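Local coordinates for protein methyl transferase from Methanosarcina acetivorans (Methanosarcina acetivorans, PDB 6MRO) that binds S-adenosyl-L-homocysteine and calcium and is probably an S-adenosylmethionine-dependent methyltransferase, at residues A[29-41]-A[91-105]. The protein carries 1 engineered substitution. Numbering follows the deposited sequence.
Sequences GEIRPGRALDIGC and MDQLFTEDEFDIVID. With SAH (S-adenosyl-L-homocysteine), chain B.
Strands 35-39 and 102-105 pair in parallel in the middle of the mixed sheet, with Ala36 beside Ile102, Leu37 beside Val103 and Asp38 beside Ile104. The ladder runs through Leu37, whose N donates to Ile102 O (2.9 Å) and whose O accepts from Ile104 N (2.9 Å). Ile39 N continues it to Ile104 O. At the start of the pair Asp101 turns the chain, and its OD1 takes the N-H of Arg35 at 2.7 Å through the anti lone pair, nearly straight at 168°. The Arg35 side chain leaves with CG anti to the backbone N (chi1 -154°) and stays extended. This carries the guanidinium to Phe100, whose CZ lies over one of its faces, off centre, with the two planes 46° apart. Glu99 OE2 sits at the guanidinium edge, in its plane, and makes a salt bridge with NH1 at 3.4 Å. With an alanine in its place, the Glu99 carboxylate would probably lose this salt-bridge mate, and Phe100 CE2 and CZ the packing of the guanidinium. Leu37 CB sits over the centre of the Phe100 ring, a CH-pi contact, 3.6 Å from its centroid. Leu37 CD1 packs on Phe95 CZ, and CD2 meets Met91 SD at 3.9 Å. On the other sheet face, Ile31 CG2 touches Ile102 CD1 (4.0 Å), and Ile31 also packs against helix 20-27. Past strand 35-39, Gly40 O accepts a hydrogen bond from the amino N of S-adenosyl-L-homocysteine, consistent with the glycine-rich turn after the first strand of a Rossmann-like methyltransferase fold.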
loop_
_atom_site.group_PDB
_atom_site.type_symbol
_atom_site.label_atom_id
_atom_site.label_comp_id
_atom_site.label_asym_id
_atom_site.label_seq_id
_atom_site.Cartn_x
_atom_site.Cartn_y
_atom_site.Cartn_z
ATOM N N GLY A 29 3.726 8.476 -15.508
ATOM C CA GLY A 29 2.491 9.217 -15.674
ATOM C C GLY A 29 1.256 8.502 -15.171
ATOM O O GLY A 29 0.139 8.980 -15.414
ATOM N N GLU A 30 1.416 7.368 -14.487
ATOM C CA GLU A 30 0.254 6.596 -14.054
ATOM C C GLU A 30 -0.373 7.162 -12.790
ATOM O O GLU A 30 -1.589 7.028 -12.583
ATOM C CB GLU A 30 0.657 5.147 -13.813
ATOM C CG GLU A 30 0.780 4.354 -15.099
ATOM C CD GLU A 30 1.407 2.992 -14.861
ATOM O OE1 GLU A 30 0.632 2.073 -14.544
ATOM O OE2 GLU A 30 2.654 2.838 -14.999
ATOM N N ILE A 31 0.437 7.755 -11.922
ATOM C CA ILE A 31 -0.061 8.445 -10.739
ATOM C C ILE A 31 -0.067 9.927 -11.080
ATOM O O ILE A 31 0.987 10.534 -11.313
ATOM C CB ILE A 31 0.776 8.134 -9.493
ATOM C CG1 ILE A 31 0.537 6.685 -9.053
ATOM C CG2 ILE A 31 0.412 9.095 -8.362
ATOM C CD1 ILE A 31 1.312 6.260 -7.815
ATOM N N ARG A 32 -1.266 10.490 -11.180
ATOM C CA ARG A 32 -1.499 11.874 -11.540
ATOM C C ARG A 32 -2.073 12.609 -10.344
ATOM O O ARG A 32 -2.661 11.981 -9.461
ATOM C CB ARG A 32 -2.476 11.974 -12.722
ATOM C CG ARG A 32 -2.026 11.235 -13.963
ATOM C CD ARG A 32 -3.030 11.434 -15.094
ATOM N NE ARG A 32 -4.302 10.769 -14.824
ATOM C CZ ARG A 32 -4.456 9.446 -14.774
ATOM N NH1 ARG A 32 -5.651 8.929 -14.524
ATOM N NH2 ARG A 32 -3.418 8.638 -14.972
ATOM N N PRO A 33 -1.910 13.929 -10.265
ATOM C CA PRO A 33 -2.388 14.659 -9.079
ATOM C C PRO A 33 -3.855 14.385 -8.783
ATOM O O PRO A 33 -4.713 14.432 -9.673
ATOM C CB PRO A 33 -2.149 16.124 -9.451
ATOM C CG PRO A 33 -0.968 16.066 -10.387
ATOM C CD PRO A 33 -1.202 14.820 -11.202
ATOM N N GLY A 34 -4.123 14.069 -7.521
ATOM C CA GLY A 34 -5.476 13.890 -7.024
ATOM C C GLY A 34 -5.394 13.572 -5.544
ATOM O O GLY A 34 -4.336 13.724 -4.923
ATOM N N ARG A 35 -6.503 13.093 -4.985
ATOM C CA ARG A 35 -6.532 12.718 -3.573
ATOM C C ARG A 35 -6.089 11.266 -3.434
ATOM O O ARG A 35 -6.651 10.379 -4.077
ATOM C CB ARG A 35 -7.922 12.908 -2.960
ATOM C CG ARG A 35 -7.828 13.143 -1.457
ATOM C CD ARG A 35 -9.151 13.037 -0.680
ATOM N NE ARG A 35 -8.848 12.928 0.750
ATOM C CZ ARG A 35 -9.747 12.820 1.722
ATOM N NH1 ARG A 35 -11.037 12.820 1.443
ATOM N NH2 ARG A 35 -9.347 12.727 2.980
ATOM N N ALA A 36 -5.084 11.020 -2.593
ATOM C CA ALA A 36 -4.480 9.693 -2.528
ATOM C C ALA A 36 -4.504 9.178 -1.099
ATOM O O ALA A 36 -4.274 9.942 -0.160
ATOM C CB ALA A 36 -3.036 9.707 -3.041
ATOM N N LEU A 37 -4.765 7.878 -0.948
ATOM C CA LEU A 37 -4.695 7.200 0.344
ATOM C C LEU A 37 -3.626 6.110 0.310
ATOM O O LEU A 37 -3.648 5.241 -0.562
ATOM C CB LEU A 37 -6.052 6.587 0.689
ATOM C CG LEU A 37 -6.119 5.719 1.949
ATOM C CD1 LEU A 37 -6.055 6.590 3.198
ATOM C CD2 LEU A 37 -7.436 4.965 1.948
ATOM N N ASP A 38 -2.714 6.136 1.267
ATOM C CA ASP A 38 -1.718 5.078 1.416
ATOM C C ASP A 38 -2.190 4.213 2.581
ATOM O O ASP A 38 -2.145 4.652 3.731
ATOM C CB ASP A 38 -0.323 5.667 1.668
ATOM C CG ASP A 38 0.768 4.593 1.786
ATOM O OD1 ASP A 38 0.435 3.417 1.999
ATOM O OD2 ASP A 38 1.971 4.930 1.677
ATOM N N ILE A 39 -2.691 3.002 2.282
ATOM C CA ILE A 39 -3.242 2.129 3.317
ATOM C C ILE A 39 -2.109 1.296 3.910
ATOM O O ILE A 39 -1.309 0.697 3.179
ATOM C CB ILE A 39 -4.385 1.249 2.759
ATOM C CG1 ILE A 39 -3.976 0.489 1.506
ATOM C CG2 ILE A 39 -5.616 2.096 2.436
ATOM C CD1 ILE A 39 -5.082 -0.503 1.014
ATOM N N GLY A 40 -2.013 1.288 5.239
ATOM C CA GLY A 40 -0.879 0.657 5.894
ATOM C C GLY A 40 0.406 1.392 5.564
ATOM O O GLY A 40 1.385 0.778 5.140
ATOM N N CYS A 41 0.407 2.710 5.768
ATOM C CA CYS A 41 1.454 3.566 5.237
ATOM C C CYS A 41 2.778 3.466 5.992
ATOM O O CYS A 41 3.777 4.010 5.508
ATOM C CB CYS A 41 0.988 5.017 5.232
ATOM S SG CYS A 41 0.662 5.655 6.914
ATOM N N MET A 91 -12.238 1.555 7.929
ATOM C CA MET A 91 -12.091 2.944 7.513
ATOM C C MET A 91 -13.353 3.525 6.896
ATOM O O MET A 91 -13.341 4.695 6.503
ATOM C CB MET A 91 -10.912 3.105 6.547
ATOM C CG MET A 91 -11.026 2.377 5.231
ATOM S SD MET A 91 -9.533 2.685 4.289
ATOM C CE MET A 91 -9.773 1.564 2.911
ATOM N N ASP A 92 -14.436 2.786 6.921
ATOM C CA ASP A 92 -15.700 3.350 6.491
ATOM C C ASP A 92 -16.167 4.350 7.553
ATOM O O ASP A 92 -17.008 5.156 7.295
ATOM C CB ASP A 92 -16.718 2.278 6.261
ATOM C CG ASP A 92 -16.912 1.390 7.419
ATOM O OD1 ASP A 92 -15.998 1.047 8.147
ATOM O OD2 ASP A 92 -18.027 0.954 7.587
ATOM N N GLN A 93 -15.622 4.265 8.754
ATOM C CA GLN A 93 -15.956 5.205 9.792
ATOM C C GLN A 93 -15.018 6.380 9.782
ATOM O O GLN A 93 -15.186 7.276 10.538
ATOM C CB GLN A 93 -15.925 4.569 11.148
ATOM C CG GLN A 93 -17.005 3.565 11.391
ATOM C CD GLN A 93 -17.917 3.961 12.543
ATOM O OE1 GLN A 93 -17.648 3.674 13.688
ATOM N NE2 GLN A 93 -18.983 4.609 12.231
ATOM N N LEU A 94 -14.013 6.345 8.913
ATOM C CA LEU A 94 -13.079 7.416 8.766
ATOM C C LEU A 94 -13.251 8.187 7.482
ATOM O O LEU A 94 -12.992 9.333 7.453
ATOM C CB LEU A 94 -11.642 6.903 8.815
ATOM C CG LEU A 94 -11.218 6.207 10.073
ATOM C CD1 LEU A 94 -9.972 5.431 9.846
ATOM C CD2 LEU A 94 -10.963 7.265 11.109
ATOM N N PHE A 95 -13.656 7.520 6.419
ATOM C CA PHE A 95 -13.803 8.157 5.122
ATOM C C PHE A 95 -15.183 7.842 4.565
ATOM O O PHE A 95 -15.768 6.798 4.869
ATOM C CB PHE A 95 -12.728 7.694 4.113
ATOM C CG PHE A 95 -11.325 7.649 4.668
ATOM C CD1 PHE A 95 -10.644 6.440 4.768
ATOM C CD2 PHE A 95 -10.681 8.812 5.080
ATOM C CE1 PHE A 95 -9.355 6.388 5.266
ATOM C CE2 PHE A 95 -9.385 8.768 5.579
ATOM C CZ PHE A 95 -8.724 7.559 5.683
ATOM N N THR A 96 -15.714 8.756 3.760
ATOM C CA THR A 96 -16.962 8.475 3.075
ATOM C C THR A 96 -16.665 7.738 1.769
ATOM O O THR A 96 -15.510 7.527 1.386
ATOM C CB THR A 96 -17.760 9.757 2.822
ATOM O OG1 THR A 96 -16.899 10.762 2.267
ATOM C CG2 THR A 96 -18.368 10.268 4.121
ATOM N N GLU A 97 -17.728 7.343 1.080
ATOM C CA GLU A 97 -17.611 6.624 -0.179
ATOM C C GLU A 97 -17.053 7.532 -1.273
ATOM O O GLU A 97 -17.221 8.753 -1.235
ATOM C CB GLU A 97 -18.990 6.091 -0.587
ATOM C CG GLU A 97 -19.021 5.155 -1.787
ATOM C CD GLU A 97 -20.435 4.687 -2.130
ATOM O OE1 GLU A 97 -21.386 5.027 -1.386
ATOM O OE2 GLU A 97 -20.591 3.999 -3.163
ATOM N N ASP A 98 -16.374 6.920 -2.253
ATOM C CA ASP A 98 -15.994 7.598 -3.497
ATOM C C ASP A 98 -15.186 8.865 -3.208
ATOM O O ASP A 98 -15.492 9.954 -3.690
ATOM C CB ASP A 98 -17.230 7.928 -4.340
ATOM C CG ASP A 98 -18.103 6.711 -4.615
ATOM O OD1 ASP A 98 -17.570 5.605 -4.813
ATOM O OD2 ASP A 98 -19.342 6.867 -4.632
ATOM N N GLU A 99 -14.150 8.727 -2.391
ATOM C CA GLU A 99 -13.377 9.889 -1.969
ATOM C C GLU A 99 -12.009 10.000 -2.626
ATOM O O GLU A 99 -11.573 11.109 -2.950
ATOM C CB GLU A 99 -13.208 9.872 -0.448
ATOM C CG GLU A 99 -14.437 10.355 0.285
ATOM C CD GLU A 99 -14.882 11.717 -0.195
ATOM O OE1 GLU A 99 -16.068 11.866 -0.568
ATOM O OE2 GLU A 99 -14.039 12.635 -0.207
ATOM N N PHE A 100 -11.317 8.888 -2.843
ATOM C CA PHE A 100 -9.917 8.925 -3.253
ATOM C C PHE A 100 -9.759 8.613 -4.737
ATOM O O PHE A 100 -10.365 7.668 -5.248
ATOM C CB PHE A 100 -9.093 7.935 -2.417
ATOM C CG PHE A 100 -8.963 8.344 -0.983
ATOM C CD1 PHE A 100 -9.768 7.776 -0.014
ATOM C CD2 PHE A 100 -8.056 9.324 -0.611
ATOM C CE1 PHE A 100 -9.661 8.174 1.322
ATOM C CE2 PHE A 100 -7.961 9.740 0.716
ATOM C CZ PHE A 100 -8.754 9.158 1.681
ATOM N N ASP A 101 -8.937 9.418 -5.418
ATOM C CA ASP A 101 -8.530 9.128 -6.792
ATOM C C ASP A 101 -7.531 7.972 -6.876
ATOM O O ASP A 101 -7.463 7.283 -7.901
ATOM C CB ASP A 101 -7.904 10.376 -7.405
ATOM C CG ASP A 101 -8.839 11.543 -7.391
ATOM O OD1 ASP A 101 -8.588 12.504 -6.633
ATOM O OD2 ASP A 101 -9.839 11.489 -8.141
ATOM N N ILE A 102 -6.720 7.787 -5.836
ATOM C CA ILE A 102 -5.642 6.800 -5.812
ATOM C C ILE A 102 -5.643 6.146 -4.441
ATOM O O ILE A 102 -5.746 6.844 -3.421
ATOM C CB ILE A 102 -4.263 7.444 -6.061
ATOM C CG1 ILE A 102 -4.192 8.160 -7.405
ATOM C CG2 ILE A 102 -3.127 6.425 -5.882
ATOM C CD1 ILE A 102 -3.467 9.508 -7.296
ATOM N N VAL A 103 -5.542 4.816 -4.407
ATOM C CA VAL A 103 -5.127 4.096 -3.204
ATOM C C VAL A 103 -3.841 3.352 -3.534
ATOM O O VAL A 103 -3.794 2.612 -4.528
ATOM C CB VAL A 103 -6.192 3.104 -2.702
ATOM C CG1 VAL A 103 -5.631 2.276 -1.523
ATOM C CG2 VAL A 103 -7.474 3.851 -2.278
ATOM N N ILE A 104 -2.802 3.532 -2.698
ATOM C CA ILE A 104 -1.570 2.753 -2.824
ATOM C C ILE A 104 -1.439 1.805 -1.642
ATOM O O ILE A 104 -1.799 2.116 -0.507
ATOM C CB ILE A 104 -0.289 3.612 -2.987
ATOM C CG1 ILE A 104 0.022 4.442 -1.737
ATOM C CG2 ILE A 104 -0.379 4.480 -4.248
ATOM C CD1 ILE A 104 1.428 5.076 -1.769
ATOM N N ASP A 105 -0.884 0.629 -1.922
ATOM C CA ASP A 105 -0.822 -0.464 -0.954
ATOM C C ASP A 105 0.577 -1.048 -1.122
ATOM O O ASP A 105 0.845 -1.742 -2.099
ATOM C CB ASP A 105 -1.942 -1.457 -1.261
ATOM C CG ASP A 105 -1.892 -2.722 -0.431
ATOM O OD1 ASP A 105 -2.988 -3.308 -0.300
ATOM O OD2 ASP A 105 -0.826 -3.127 0.089
HETATM N N SAH B . 3.574 0.665 3.523
HETATM C CA SAH B . 4.688 0.731 4.487
HETATM C CB SAH B . 4.517 -0.325 5.573
HETATM C CG SAH B . 4.288 -1.734 5.028
HETATM S SD SAH B . 4.278 -3.013 6.306
HETATM C C SAH B . 6.037 0.553 3.810
HETATM O O SAH B . 6.108 0.237 2.612
HETATM O OXT SAH B . 7.078 0.712 4.466
HETATM C "C5'" SAH B . 2.471 -3.157 6.470
HETATM C "C4'" SAH B . 1.856 -2.040 7.315
HETATM O "O4'" SAH B . 0.451 -2.244 7.395
HETATM C "C3'" SAH B . 2.380 -1.941 8.747
HETATM O "O3'" SAH B . 2.835 -0.611 8.948
HETATM C "C2'" SAH B . 1.172 -2.300 9.601
HETATM O "O2'" SAH B . 1.106 -1.633 10.852
HETATM C "C1'" SAH B . 0.014 -1.913 8.697
HETATM N N9 SAH B . -1.247 -2.624 8.935
HETATM C C8 SAH B . -1.447 -3.978 9.098
HETATM N N7 SAH B . -2.766 -4.196 9.237
HETATM C C5 SAH B . -3.409 -3.006 9.141
HETATM C C6 SAH B . -4.751 -2.643 9.217
HETATM N N6 SAH B . -5.691 -3.558 9.415
HETATM N N1 SAH B . -5.094 -1.323 9.085
HETATM C C2 SAH B . -4.124 -0.361 8.874
HETATM N N3 SAH B . -2.794 -0.712 8.814
HETATM C C4 SAH B . -2.458 -2.019 8.933
#